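Local coordinates for protein aspartate aminotransferase (PDB 3NRA) that probably catalyses the pyridoxal-phosphate-dependent exchange of an amino group between L-aspartate and 2-oxoglutarate, giving oxaloacetate and L-glutamate, at residues 132-137 and 155-160; 193-198 and 333-338; 224-229 and 310-315; 339-344 and 379-384. One frame throughout, in Å; residues are numbered along the deposited sequence.

Overall arrangement
Four contacts join the large sheet, the small sheet and helix 304-324. Interaction 1 lies at one edge of the large sheet and interaction 4 in the small one, their centres about 12 Å apart; they touch where Tyr157 OH packs 3.3 Å from Phe341 CE2. Interaction 2 touches both, about 11 Å from interaction 1 and 13 Å from interaction 4, centre to centre. Interaction 3, nested in the chain loop that interaction 2 closes, is probably hydrogen-bonded to it, Gly337 N to Leu224 O, 2.8 Å. Phe384 of interaction 4 packs on Tyr226 and His312 of interaction 3. The active site adjoins interaction 4, where Tyr339 OH reaches NZ of the cofactor-bearing lysine at position 253.

Interaction 1: residues 132-137 and 155-160; sequences VQPDYF and LDYVSA
Leu155 N donates to Gln133 O, 2.9 Å away and almost straight at 166°, carrying the pairing of the parallel strands 128-133 and 149-154 one step past the end of the second. These are the last two strands at one side of the large seven-stranded sheet of the aminotransferase fold, and the contact lies where the chain leaves both. The tight part lies next to this bond. Val132 CG1, turned anti to the backbone N (chi1 180°), comes within 3.7 Å of Leu155 CB, while the ring of Pro134, which follows a cis peptide bond, lies across the same leucine with CD 4.0 Å from CB. Leu155, Val132 and Pro134 are buried, and Phe183 and Phe185 of the next strand pack against Val132. Outward the chain opens up: Asp156, at the centre of an inverse gamma turn, has its CB directed away from the contact and is exposed, and from Val158 onward the segment diverges towards the surface. Tyr157 turns back from this looser side. Its CG sits between the backbone N and the carbonyl carbon (chi1 69°), which swings the ring against the proline, and there Pro134 CG meets Tyr157 CE1 at 3.7 Å.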
loop_
_atom_site.group_PDB
_atom_site.type_symbol
_atom_site.label_atom_id
_atom_site.label_comp_id
_atom_site.label_asym_id
_atom_site.label_seq_id
_atom_site.Cartn_x
_atom_site.Cartn_y
_atom_site.Cartn_z
ATOM N N VAL B 132 -12.416 -6.409 -19.324
ATOM C CA VAL B 132 -13.005 -5.580 -20.367
ATOM C C VAL B 132 -11.910 -4.778 -21.103
ATOM O O VAL B 132 -10.924 -4.378 -20.503
ATOM C CB VAL B 132 -14.038 -4.593 -19.763
ATOM C CG1 VAL B 132 -14.679 -3.692 -20.879
ATOM C CG2 VAL B 132 -15.132 -5.365 -18.979
ATOM N N GLN B 133 -12.097 -4.588 -22.404
ATOM C CA GLN B 133 -11.248 -3.735 -23.229
ATOM C C GLN B 133 -12.133 -2.706 -23.955
ATOM O O GLN B 133 -13.055 -3.084 -24.659
ATOM C CB GLN B 133 -10.495 -4.591 -24.263
ATOM C CG GLN B 133 -9.560 -5.608 -23.652
ATOM C CD GLN B 133 -8.696 -6.282 -24.674
ATOM O OE1 GLN B 133 -9.164 -6.663 -25.732
ATOM N NE2 GLN B 133 -7.421 -6.447 -24.356
ATOM N N PRO B 134 -11.902 -1.409 -23.740
ATOM C CA PRO B 134 -10.969 -0.765 -22.843
ATOM C C PRO B 134 -11.424 -0.784 -21.394
ATOM O O PRO B 134 -12.646 -0.779 -21.114
ATOM C CB PRO B 134 -10.938 0.652 -23.367
ATOM C CG PRO B 134 -12.311 0.847 -23.899
ATOM C CD PRO B 134 -12.607 -0.412 -24.567
ATOM N N ASP B 135 -10.454 -0.805 -20.466
ATOM C CA ASP B 135 -10.750 -0.619 -19.064
ATOM C C ASP B 135 -9.473 -0.148 -18.302
ATOM O O ASP B 135 -8.427 0.147 -18.900
ATOM C CB ASP B 135 -11.321 -1.933 -18.469
ATOM C CG ASP B 135 -12.332 -1.697 -17.326
ATOM O OD1 ASP B 135 -12.143 -0.744 -16.552
ATOM O OD2 ASP B 135 -13.272 -2.517 -17.159
ATOM N N TYR B 136 -9.598 -0.041 -16.999
ATOM C CA TYR B 136 -8.614 0.603 -16.150
ATOM C C TYR B 136 -7.214 -0.001 -16.356
ATOM O O TYR B 136 -7.070 -1.226 -16.527
ATOM C CB TYR B 136 -9.077 0.440 -14.693
ATOM C CG TYR B 136 -8.212 1.071 -13.662
ATOM C CD1 TYR B 136 -8.153 2.462 -13.528
ATOM C CD2 TYR B 136 -7.535 0.298 -12.725
ATOM C CE1 TYR B 136 -7.386 3.057 -12.544
ATOM C CE2 TYR B 136 -6.774 0.882 -11.751
ATOM C CZ TYR B 136 -6.719 2.283 -11.658
ATOM O OH TYR B 136 -5.962 2.886 -10.683
ATOM N N PHE B 137 -6.198 0.870 -16.354
ATOM C CA PHE B 137 -4.795 0.498 -16.715
ATOM C C PHE B 137 -4.258 -0.676 -15.895
ATOM O O PHE B 137 -3.527 -1.529 -16.414
ATOM C CB PHE B 137 -3.834 1.735 -16.611
ATOM C CG PHE B 137 -3.175 1.893 -15.247
ATOM C CD1 PHE B 137 -3.860 2.458 -14.186
ATOM C CD2 PHE B 137 -1.875 1.408 -15.017
ATOM C CE1 PHE B 137 -3.282 2.516 -12.893
ATOM C CE2 PHE B 137 -1.294 1.494 -13.750
ATOM C CZ PHE B 137 -2.008 2.052 -12.688
ATOM N N LEU B 155 -15.723 -4.026 -25.063
ATOM C CA LEU B 155 -16.701 -2.965 -24.839
ATOM C C LEU B 155 -16.889 -2.250 -26.145
ATOM O O LEU B 155 -16.025 -1.481 -26.549
ATOM C CB LEU B 155 -16.217 -1.962 -23.764
ATOM C CG LEU B 155 -17.208 -0.890 -23.270
ATOM C CD1 LEU B 155 -18.388 -1.526 -22.553
ATOM C CD2 LEU B 155 -16.507 0.157 -22.342
ATOM N N ASP B 156 -18.037 -2.474 -26.790
ATOM C CA ASP B 156 -18.349 -1.820 -28.031
ATOM C C ASP B 156 -19.029 -0.479 -27.719
ATOM O O ASP B 156 -20.200 -0.279 -27.992
ATOM C CB ASP B 156 -19.225 -2.733 -28.939
ATOM C CG ASP B 156 -18.411 -3.856 -29.603
ATOM O OD1 ASP B 156 -17.379 -3.557 -30.228
ATOM O OD2 ASP B 156 -18.787 -5.038 -29.473
ATOM N N TYR B 157 -18.260 0.420 -27.119
ATOM C CA TYR B 157 -18.786 1.702 -26.623
ATOM C C TYR B 157 -18.981 2.712 -27.730
ATOM O O TYR B 157 -19.682 3.705 -27.525
ATOM C CB TYR B 157 -17.850 2.303 -25.538
ATOM C CG TYR B 157 -16.500 2.776 -26.064
ATOM C CD1 TYR B 157 -15.448 1.879 -26.259
ATOM C CD2 TYR B 157 -16.275 4.127 -26.351
ATOM C CE1 TYR B 157 -14.211 2.308 -26.777
ATOM C CE2 TYR B 157 -15.056 4.561 -26.851
ATOM C CZ TYR B 157 -14.030 3.637 -27.072
ATOM O OH TYR B 157 -12.839 4.059 -27.567
ATOM N N VAL B 158 -18.332 2.502 -28.902
ATOM C CA VAL B 158 -18.452 3.455 -30.001
ATOM C C VAL B 158 -19.795 3.281 -30.715
ATOM O O VAL B 158 -19.988 2.325 -31.535
ATOM C CB VAL B 158 -17.289 3.377 -31.009
ATOM C CG1 VAL B 158 -17.534 4.363 -32.143
ATOM C CG2 VAL B 158 -15.947 3.713 -30.304
ATOM N N SER B 159 -20.733 4.182 -30.386
ATOM C CA SER B 159 -22.126 4.058 -30.790
ATOM C C SER B 159 -22.864 5.358 -30.473
ATOM O O SER B 159 -22.599 5.983 -29.457
ATOM C CB SER B 159 -22.802 2.917 -30.022
ATOM O OG SER B 159 -24.198 2.820 -30.347
ATOM N N ALA B 160 -23.811 5.726 -31.331
ATOM C CA ALA B 160 -24.783 6.810 -31.038
ATOM C C ALA B 160 -25.841 6.394 -29.985
ATOM O O ALA B 160 -26.527 7.258 -29.414
ATOM C CB ALA B 160 -25.479 7.251 -32.320
#

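Interaction 2: residues 193-198 and 333-338; sequences GVVYSA and TPQAGS
Gly193 O accepts a 2.8 Å hydrogen bond from Gln335 N, nearly straight at 174°. The same oxygen receives a longer CA-H...O contact from Pro334 CA at 3.4 Å, so two adjacent residues of 333-338 close on one carbonyl. The backbone comes very near here: a side chain on Gly193 would run into the ring of Pro334, and the positive phi also suits glycine. Gln335 then reaches back. Its CG lies anti to the carbonyl carbon (chi1 -68°) and the chain stays extended beyond it, which brings OE1 to 2.9 Å from Val195 N; that bond is also close to straight, at 167°. Backbone and side chain of one glutamine thus hold two residues of the facing loop, a grip that ties the two loops together at two points and limits how the amide can turn, NE2 having a weak bond to Glu162 O. At the base of the glutamine, Val195 CG2 packs 3.6 Å from Gln335 CB and 3.8 Å from Ala336 CB. The contact joins two irregular segments. One follows strand 182-186 and leads, through Ser197 at the N-cap, into helix 198-211, which Tyr196 faces. The other comes after helix 304-324, where Leu320 touches Pro334, and runs on into strand 339-340 of the small sheet.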
loop_
_atom_site.group_PDB
_atom_site.type_symbol
_atom_site.label_atom_id
_atom_site.label_comp_id
_atom_site.label_asym_id
_atom_site.label_seq_id
_atom_site.Cartn_x
_atom_site.Cartn_y
_atom_site.Cartn_z
ATOM N N GLY B 193 -16.051 6.567 -19.431
ATOM C CA GLY B 193 -17.057 7.292 -18.601
ATOM C C GLY B 193 -18.485 6.819 -18.802
ATOM O O GLY B 193 -19.421 7.420 -18.273
ATOM N N VAL B 194 -18.651 5.728 -19.561
ATOM C CA VAL B 194 -19.962 5.131 -19.767
ATOM C C VAL B 194 -20.361 4.257 -18.558
ATOM O O VAL B 194 -19.520 3.653 -17.896
ATOM C CB VAL B 194 -20.027 4.302 -21.083
ATOM C CG1 VAL B 194 -19.748 5.185 -22.284
ATOM C CG2 VAL B 194 -19.082 3.123 -21.025
ATOM N N VAL B 195 -21.652 4.197 -18.303
ATOM C CA VAL B 195 -22.210 3.491 -17.140
ATOM C C VAL B 195 -22.989 2.319 -17.680
ATOM O O VAL B 195 -23.671 2.452 -18.683
ATOM C CB VAL B 195 -23.154 4.438 -16.337
ATOM C CG1 VAL B 195 -24.042 3.654 -15.388
ATOM C CG2 VAL B 195 -22.309 5.513 -15.576
ATOM N N TYR B 196 -22.888 1.173 -17.038
ATOM C CA TYR B 196 -23.568 -0.034 -17.549
ATOM C C TYR B 196 -25.067 0.092 -17.276
ATOM O O TYR B 196 -25.459 0.575 -16.247
ATOM C CB TYR B 196 -22.998 -1.294 -16.907
ATOM C CG TYR B 196 -21.604 -1.665 -17.416
ATOM C CD1 TYR B 196 -20.490 -0.896 -17.097
ATOM C CD2 TYR B 196 -21.415 -2.757 -18.224
ATOM C CE1 TYR B 196 -19.231 -1.215 -17.570
ATOM C CE2 TYR B 196 -20.147 -3.083 -18.710
ATOM C CZ TYR B 196 -19.070 -2.310 -18.375
ATOM O OH TYR B 196 -17.818 -2.647 -18.840
ATOM N N SER B 197 -25.890 -0.279 -18.248
ATOM C CA SER B 197 -27.360 -0.224 -18.093
ATOM C C SER B 197 -27.848 -1.246 -17.063
ATOM O O SER B 197 -27.124 -2.186 -16.723
ATOM C CB SER B 197 -28.043 -0.525 -19.433
ATOM O OG SER B 197 -27.893 -1.906 -19.757
ATOM N N ALA B 198 -29.077 -1.047 -16.587
ATOM C CA ALA B 198 -29.782 -2.022 -15.733
ATOM C C ALA B 198 -29.766 -3.436 -16.327
ATOM O O ALA B 198 -29.506 -4.388 -15.633
ATOM C CB ALA B 198 -31.259 -1.562 -15.499
ATOM N N THR B 333 -20.743 10.486 -24.355
ATOM C CA THR B 333 -21.092 11.291 -23.193
ATOM C C THR B 333 -20.794 10.525 -21.946
ATOM O O THR B 333 -21.377 9.460 -21.737
ATOM C CB THR B 333 -22.563 11.646 -23.176
ATOM O OG1 THR B 333 -22.927 12.207 -24.431
ATOM C CG2 THR B 333 -22.871 12.673 -22.028
ATOM N N PRO B 334 -19.895 11.061 -21.075
ATOM C CA PRO B 334 -19.708 10.430 -19.771
ATOM C C PRO B 334 -20.969 10.530 -18.910
ATOM O O PRO B 334 -21.646 11.543 -18.928
ATOM C CB PRO B 334 -18.560 11.261 -19.132
ATOM C CG PRO B 334 -17.995 12.059 -20.206
ATOM C CD PRO B 334 -19.038 12.251 -21.224
ATOM N N GLN B 335 -21.280 9.457 -18.191
ATOM C CA GLN B 335 -22.533 9.351 -17.433
ATOM C C GLN B 335 -22.284 9.344 -15.917
ATOM O O GLN B 335 -23.159 9.704 -15.131
ATOM C CB GLN B 335 -23.275 8.110 -17.866
ATOM C CG GLN B 335 -23.807 8.219 -19.321
ATOM C CD GLN B 335 -24.200 6.875 -19.938
ATOM O OE1 GLN B 335 -23.429 5.894 -19.899
ATOM N NE2 GLN B 335 -25.370 6.841 -20.575
ATOM N N ALA B 336 -21.092 8.954 -15.521
ATOM C CA ALA B 336 -20.590 9.268 -14.197
ATOM C C ALA B 336 -19.069 9.405 -14.245
ATOM O O ALA B 336 -18.426 8.908 -15.162
ATOM C CB ALA B 336 -21.023 8.173 -13.183
ATOM N N GLY B 337 -18.509 10.113 -13.281
ATOM C CA GLY B 337 -17.053 10.330 -13.214
ATOM C C GLY B 337 -16.570 11.414 -14.159
ATOM O O GLY B 337 -17.369 12.015 -14.862
ATOM N N SER B 338 -15.258 11.670 -14.175
ATOM C CA SER B 338 -14.680 12.811 -14.895
ATOM C C SER B 338 -13.703 12.400 -16.019
ATOM O O SER B 338 -12.732 13.133 -16.297
ATOM C CB SER B 338 -13.974 13.739 -13.905
ATOM O OG SER B 338 -14.760 13.923 -12.749
#

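Interaction 3: residues 224-229 and 310-315; sequences LRYAGA and ARHQAI
Gln313 leaves helix 304-324 alongside Tyr226, the two side chains running antiparallel, flank to flank. Its CB and CG each lie 3.6 Å from Tyr226 CD1, and because CG stands anti to the backbone N (chi1 -159°) with the chain extended beyond, the amide arrives at the turn 226-229. There OE1 takes a 2.8 Å hydrogen bond from Ala227 N and sits 3.4 Å from Tyr226 CB; NE2 lies beside the methyl of Ala227. The amide plane stands 85° from the tyrosine ring. An alanine at Gln313 would be likely to leave Ala227 N without this acceptor and take away the CG contact with Tyr226 CD1. Further along that ring, His312 CB meets the edge, 3.5 Å from Tyr226 OH, whose polar partner is Gly337 O. Leu224 CD2 stands over one face of the imidazole in a CH-pi contact, 4.2 Å from the centroid, while His312 NE2 bonds to Ser385 OG. Segment 224-229 carries a type II beta turn in the loop between strands 214-218 and 245-249; it packs on helix 304-324, and backbone bonds (Leu224 with Gly337, Tyr226 with Gln335) join it to segment 333-338, which leads into strand 339-340.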
loop_
_atom_site.group_PDB
_atom_site.type_symbol
_atom_site.label_atom_id
_atom_site.label_comp_id
_atom_site.label_asym_id
_atom_site.label_seq_id
_atom_site.Cartn_x
_atom_site.Cartn_y
_atom_site.Cartn_z
ATOM N N LEU B 224 -20.126 10.326 -8.644
ATOM C CA LEU B 224 -20.176 11.532 -9.457
ATOM C C LEU B 224 -21.057 11.271 -10.663
ATOM O O LEU B 224 -20.575 11.183 -11.766
ATOM C CB LEU B 224 -18.774 11.966 -9.887
ATOM C CG LEU B 224 -18.699 13.416 -10.390
ATOM C CD1 LEU B 224 -18.583 14.356 -9.164
ATOM C CD2 LEU B 224 -17.526 13.622 -11.354
ATOM N N ARG B 225 -22.367 11.181 -10.425
ATOM C CA ARG B 225 -23.335 10.687 -11.429
ATOM C C ARG B 225 -24.124 11.872 -11.973
ATOM O O ARG B 225 -24.693 12.634 -11.211
ATOM C CB ARG B 225 -24.279 9.641 -10.795
ATOM C CG ARG B 225 -25.407 9.115 -11.730
ATOM C CD ARG B 225 -26.293 8.034 -11.058
ATOM N NE ARG B 225 -26.874 8.482 -9.785
ATOM C CZ ARG B 225 -27.945 9.272 -9.642
ATOM N NH1 ARG B 225 -28.642 9.709 -10.691
ATOM N NH2 ARG B 225 -28.320 9.635 -8.422
ATOM N N TYR B 226 -24.120 12.038 -13.294
ATOM C CA TYR B 226 -24.689 13.226 -13.909
ATOM C C TYR B 226 -26.218 13.175 -13.939
ATOM O O TYR B 226 -26.822 12.099 -13.902
ATOM C CB TYR B 226 -24.085 13.458 -15.304
ATOM C CG TYR B 226 -22.609 13.771 -15.204
ATOM C CD1 TYR B 226 -22.169 14.904 -14.527
ATOM C CD2 TYR B 226 -21.650 12.857 -15.647
ATOM C CE1 TYR B 226 -20.818 15.159 -14.350
ATOM C CE2 TYR B 226 -20.311 13.103 -15.493
ATOM C CZ TYR B 226 -19.894 14.258 -14.822
ATOM O OH TYR B 226 -18.580 14.500 -14.648
ATOM N N ALA B 227 -26.830 14.356 -13.919
ATOM C CA ALA B 227 -28.298 14.476 -13.845
ATOM C C ALA B 227 -28.930 13.747 -15.019
ATOM O O ALA B 227 -28.525 13.930 -16.162
ATOM C CB ALA B 227 -28.720 15.951 -13.843
ATOM N N GLY B 228 -29.867 12.858 -14.727
ATOM C CA GLY B 228 -30.491 12.058 -15.779
ATOM C C GLY B 228 -29.645 10.872 -16.245
ATOM O O GLY B 228 -29.940 10.262 -17.300
ATOM N N ALA B 229 -28.600 10.525 -15.488
ATOM C CA ALA B 229 -27.921 9.253 -15.695
ATOM C C ALA B 229 -28.477 8.252 -14.675
ATOM O O ALA B 229 -28.709 8.600 -13.523
ATOM C CB ALA B 229 -26.429 9.407 -15.538
ATOM N N ALA B 310 -22.933 19.222 -10.647
ATOM C CA ALA B 310 -23.331 20.257 -11.583
ATOM C C ALA B 310 -22.108 20.983 -12.228
ATOM O O ALA B 310 -22.119 21.286 -13.439
ATOM C CB ALA B 310 -24.313 21.302 -10.885
ATOM N N ARG B 311 -21.084 21.296 -11.430
ATOM C CA ARG B 311 -19.910 21.993 -11.976
ATOM C C ARG B 311 -19.173 21.101 -12.985
ATOM O O ARG B 311 -18.752 21.576 -14.053
ATOM C CB ARG B 311 -18.965 22.426 -10.877
ATOM C CG ARG B 311 -19.484 23.570 -10.001
ATOM C CD ARG B 311 -18.387 24.097 -9.070
ATOM N NE ARG B 311 -18.937 24.820 -7.930
ATOM C CZ ARG B 311 -19.436 24.258 -6.810
ATOM N NH1 ARG B 311 -19.449 22.920 -6.637
ATOM N NH2 ARG B 311 -19.915 25.040 -5.836
ATOM N N HIS B 312 -19.064 19.799 -12.670
ATOM C CA HIS B 312 -18.440 18.854 -13.580
ATOM C C HIS B 312 -19.245 18.617 -14.852
ATOM O O HIS B 312 -18.682 18.380 -15.898
ATOM C CB HIS B 312 -18.193 17.521 -12.885
ATOM C CG HIS B 312 -17.006 17.528 -11.995
ATOM N ND1 HIS B 312 -17.038 18.042 -10.729
ATOM C CD2 HIS B 312 -15.752 17.053 -12.178
ATOM C CE1 HIS B 312 -15.852 17.891 -10.166
ATOM N NE2 HIS B 312 -15.057 17.295 -11.025
ATOM N N GLN B 313 -20.568 18.689 -14.739
ATOM C CA GLN B 313 -21.457 18.460 -15.874
ATOM C C GLN B 313 -21.365 19.629 -16.854
ATOM O O GLN B 313 -21.435 19.434 -18.054
ATOM C CB GLN B 313 -22.910 18.287 -15.392
ATOM C CG GLN B 313 -23.828 17.564 -16.382
ATOM C CD GLN B 313 -25.152 17.097 -15.764
ATOM O OE1 GLN B 313 -25.197 16.570 -14.634
ATOM N NE2 GLN B 313 -26.225 17.254 -16.514
ATOM N N ALA B 314 -21.167 20.833 -16.336
ATOM C CA ALA B 314 -20.950 22.007 -17.196
ATOM C C ALA B 314 -19.642 21.875 -17.978
ATOM O O ALA B 314 -19.598 22.166 -19.181
ATOM C CB ALA B 314 -20.975 23.301 -16.372
ATOM N N ILE B 315 -18.600 21.372 -17.318
ATOM C CA ILE B 315 -17.316 21.124 -17.976
ATOM C C ILE B 315 -17.448 19.996 -19.007
ATOM O O ILE B 315 -17.039 20.155 -20.169
ATOM C CB ILE B 315 -16.217 20.734 -16.974
ATOM C CG1 ILE B 315 -15.911 21.897 -16.018
ATOM C CG2 ILE B 315 -14.951 20.336 -17.721
ATOM C CD1 ILE B 315 -15.032 21.497 -14.878
#

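Interaction 4: residues 339-344 and 379-384; sequences YLFPRL and SVRLNF
Tyr339 and Arg381 lie nearly flat on each other, ring and guanidinium planes 22° apart, with Tyr339 CE1 over the centre of the guanidinium, 3.4 Å from Arg381 CZ. The arginine chain bends at chi3 to bring its flat end over the ring, and its NH1 bonds to Asn190 OD1. The amide of Asn383 crosses the ring steeply, at 81°, with ND2 3.5 Å from Tyr339 CE1; its OD1 accepts from Ser385 N, and a water joins ND2 to Tyr339 OH. That hydroxyl also bonds to NZ of the lysine-pyridoxal-phosphate residue at position 253, which places this pair beside the cofactor. A leucine in place of Arg381 would probably leave the Tyr339 ring without its flat charged cover and Asn190 OD1 without this donor. The backbone frame is an antiparallel pairing of strands 339-340 and 380-383 in the small mixed sheet; Leu340 and Leu382 form its hydrogen-bonded pair, with Leu382 N 2.8 Å from Leu340 O and Leu340 N bonding back to Leu382 O. On the face bearing these leucines, Leu340 crosses Phe384 at about a right angle, CD1 to Phe384 CD2 3.6 Å, where Leu319 and Ile315 of helix 304-324 also cover the phenylalanine. Farther along, Phe341 CG stands anti to its own N (chi1 -163°), bringing the ring beneath Ser379, whose CB rides over the face in a CH-pi contact 3.7 Å from the centroid. A second water bridges Ser379 OG and Phe341 O.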
loop_
_atom_site.group_PDB
_atom_site.type_symbol
_atom_site.label_atom_id
_atom_site.label_comp_id
_atom_site.label_asym_id
_atom_site.label_seq_id
_atom_site.Cartn_x
_atom_site.Cartn_y
_atom_site.Cartn_z
ATOM N N TYR B 339 -13.973 11.261 -16.686
ATOM C CA TYR B 339 -13.189 10.841 -17.853
ATOM C C TYR B 339 -13.938 11.031 -19.191
ATOM O O TYR B 339 -15.118 10.732 -19.294
ATOM C CB TYR B 339 -12.772 9.403 -17.715
ATOM C CG TYR B 339 -11.844 9.178 -16.562
ATOM C CD1 TYR B 339 -10.638 9.899 -16.451
ATOM C CD2 TYR B 339 -12.150 8.248 -15.571
ATOM C CE1 TYR B 339 -9.776 9.690 -15.388
ATOM C CE2 TYR B 339 -11.297 8.044 -14.503
ATOM C CZ TYR B 339 -10.106 8.780 -14.416
ATOM O OH TYR B 339 -9.263 8.599 -13.344
ATOM N N LEU B 340 -13.240 11.606 -20.176
ATOM C CA LEU B 340 -13.644 11.589 -21.576
ATOM C C LEU B 340 -12.584 10.838 -22.389
ATOM O O LEU B 340 -11.362 11.016 -22.176
ATOM C CB LEU B 340 -13.748 12.991 -22.129
ATOM C CG LEU B 340 -14.948 13.873 -21.848
ATOM C CD1 LEU B 340 -14.516 15.371 -21.914
ATOM C CD2 LEU B 340 -16.047 13.607 -22.827
ATOM N N PHE B 341 -13.041 10.074 -23.363
ATOM C CA PHE B 341 -12.181 9.246 -24.169
ATOM C C PHE B 341 -12.471 9.477 -25.676
ATOM O O PHE B 341 -13.059 8.635 -26.338
ATOM C CB PHE B 341 -12.423 7.806 -23.754
ATOM C CG PHE B 341 -11.363 6.854 -24.170
ATOM C CD1 PHE B 341 -10.035 7.060 -23.811
ATOM C CD2 PHE B 341 -11.700 5.681 -24.833
ATOM C CE1 PHE B 341 -9.073 6.150 -24.141
ATOM C CE2 PHE B 341 -10.725 4.773 -25.179
ATOM C CZ PHE B 341 -9.405 5.008 -24.815
ATOM N N PRO B 342 -12.050 10.639 -26.212
ATOM C CA PRO B 342 -12.266 10.897 -27.615
ATOM C C PRO B 342 -11.417 10.019 -28.544
ATOM O O PRO B 342 -10.245 9.773 -28.265
ATOM C CB PRO B 342 -11.885 12.363 -27.758
ATOM C CG PRO B 342 -11.031 12.639 -26.641
ATOM C CD PRO B 342 -11.593 11.843 -25.530
ATOM N N ARG B 343 -12.051 9.511 -29.600
ATOM C CA ARG B 343 -11.371 8.808 -30.676
ATOM C C ARG B 343 -11.026 9.815 -31.739
ATOM O O ARG B 343 -11.907 10.462 -32.293
ATOM C CB ARG B 343 -12.277 7.723 -31.260
ATOM C CG ARG B 343 -11.553 6.746 -32.151
ATOM C CD ARG B 343 -12.485 5.686 -32.730
ATOM N NE ARG B 343 -13.527 6.304 -33.554
ATOM C CZ ARG B 343 -14.457 5.641 -34.221
ATOM N NH1 ARG B 343 -14.503 4.306 -34.209
ATOM N NH2 ARG B 343 -15.345 6.310 -34.907
ATOM N N LEU B 344 -9.733 9.947 -32.028
ATOM C CA LEU B 344 -9.241 10.963 -32.946
ATOM C C LEU B 344 -9.223 10.421 -34.380
ATOM O O LEU B 344 -9.122 9.205 -34.584
ATOM C CB LEU B 344 -7.814 11.390 -32.529
ATOM C CG LEU B 344 -7.642 11.900 -31.095
ATOM C CD1 LEU B 344 -6.230 12.382 -30.863
ATOM C CD2 LEU B 344 -8.663 13.026 -30.778
ATOM N N SER B 379 -7.366 6.639 -29.589
ATOM C CA SER B 379 -8.037 7.456 -28.559
ATOM C C SER B 379 -7.058 8.000 -27.517
ATOM O O SER B 379 -5.968 7.495 -27.379
ATOM C CB SER B 379 -9.138 6.625 -27.884
ATOM O OG SER B 379 -10.110 6.242 -28.864
ATOM N N VAL B 380 -7.463 9.073 -26.827
ATOM C CA VAL B 380 -6.748 9.584 -25.677
ATOM C C VAL B 380 -7.748 9.818 -24.545
ATOM O O VAL B 380 -8.926 10.055 -24.804
ATOM C CB VAL B 380 -6.007 10.924 -25.987
ATOM C CG1 VAL B 380 -4.913 10.703 -27.070
ATOM C CG2 VAL B 380 -7.022 12.051 -26.416
ATOM N N ARG B 381 -7.290 9.679 -23.295
ATOM C CA ARG B 381 -8.149 9.932 -22.146
ATOM C C ARG B 381 -7.839 11.306 -21.557
ATOM O O ARG B 381 -6.673 11.688 -21.441
ATOM C CB ARG B 381 -7.985 8.863 -21.065
ATOM C CG ARG B 381 -9.154 8.808 -20.115
ATOM C CD ARG B 381 -8.861 8.062 -18.873
ATOM N NE ARG B 381 -7.806 8.725 -18.093
ATOM C CZ ARG B 381 -7.165 8.181 -17.063
ATOM N NH1 ARG B 381 -7.496 6.980 -16.619
ATOM N NH2 ARG B 381 -6.212 8.882 -16.426
ATOM N N LEU B 382 -8.909 12.024 -21.187
ATOM C CA LEU B 382 -8.829 13.264 -20.453
ATOM C C LEU B 382 -9.513 13.078 -19.135
ATOM O O LEU B 382 -10.630 12.610 -19.097
ATOM C CB LEU B 382 -9.531 14.367 -21.223
ATOM C CG LEU B 382 -8.747 15.008 -22.379
ATOM C CD1 LEU B 382 -8.611 14.056 -23.525
ATOM C CD2 LEU B 382 -9.428 16.317 -22.840
ATOM N N ASN B 383 -8.864 13.468 -18.049
ATOM C CA ASN B 383 -9.582 13.689 -16.802
ATOM C C ASN B 383 -9.970 15.163 -16.745
ATOM O O ASN B 383 -9.100 16.028 -16.602
ATOM C CB ASN B 383 -8.727 13.277 -15.576
ATOM C CG ASN B 383 -9.467 13.473 -14.242
ATOM O OD1 ASN B 383 -10.166 14.468 -14.049
ATOM N ND2 ASN B 383 -9.290 12.524 -13.311
ATOM N N PHE B 384 -11.267 15.446 -16.843
ATOM C CA PHE B 384 -11.738 16.827 -16.927
ATOM C C PHE B 384 -12.168 17.446 -15.591
ATOM O O PHE B 384 -12.763 18.525 -15.575
ATOM C CB PHE B 384 -12.850 16.988 -18.016
ATOM C CG PHE B 384 -14.116 16.217 -17.742
ATOM C CD1 PHE B 384 -15.147 16.777 -16.991
ATOM C CD2 PHE B 384 -14.312 14.962 -18.312
ATOM C CE1 PHE B 384 -16.352 16.070 -16.771
ATOM C CE2 PHE B 384 -15.481 14.269 -18.113
ATOM C CZ PHE B 384 -16.518 14.832 -17.326
HETATM O O HOH W 1 -7.278 10.232 -13.123
HETATM O O HOH W 2 -12.649 6.542 -27.974
#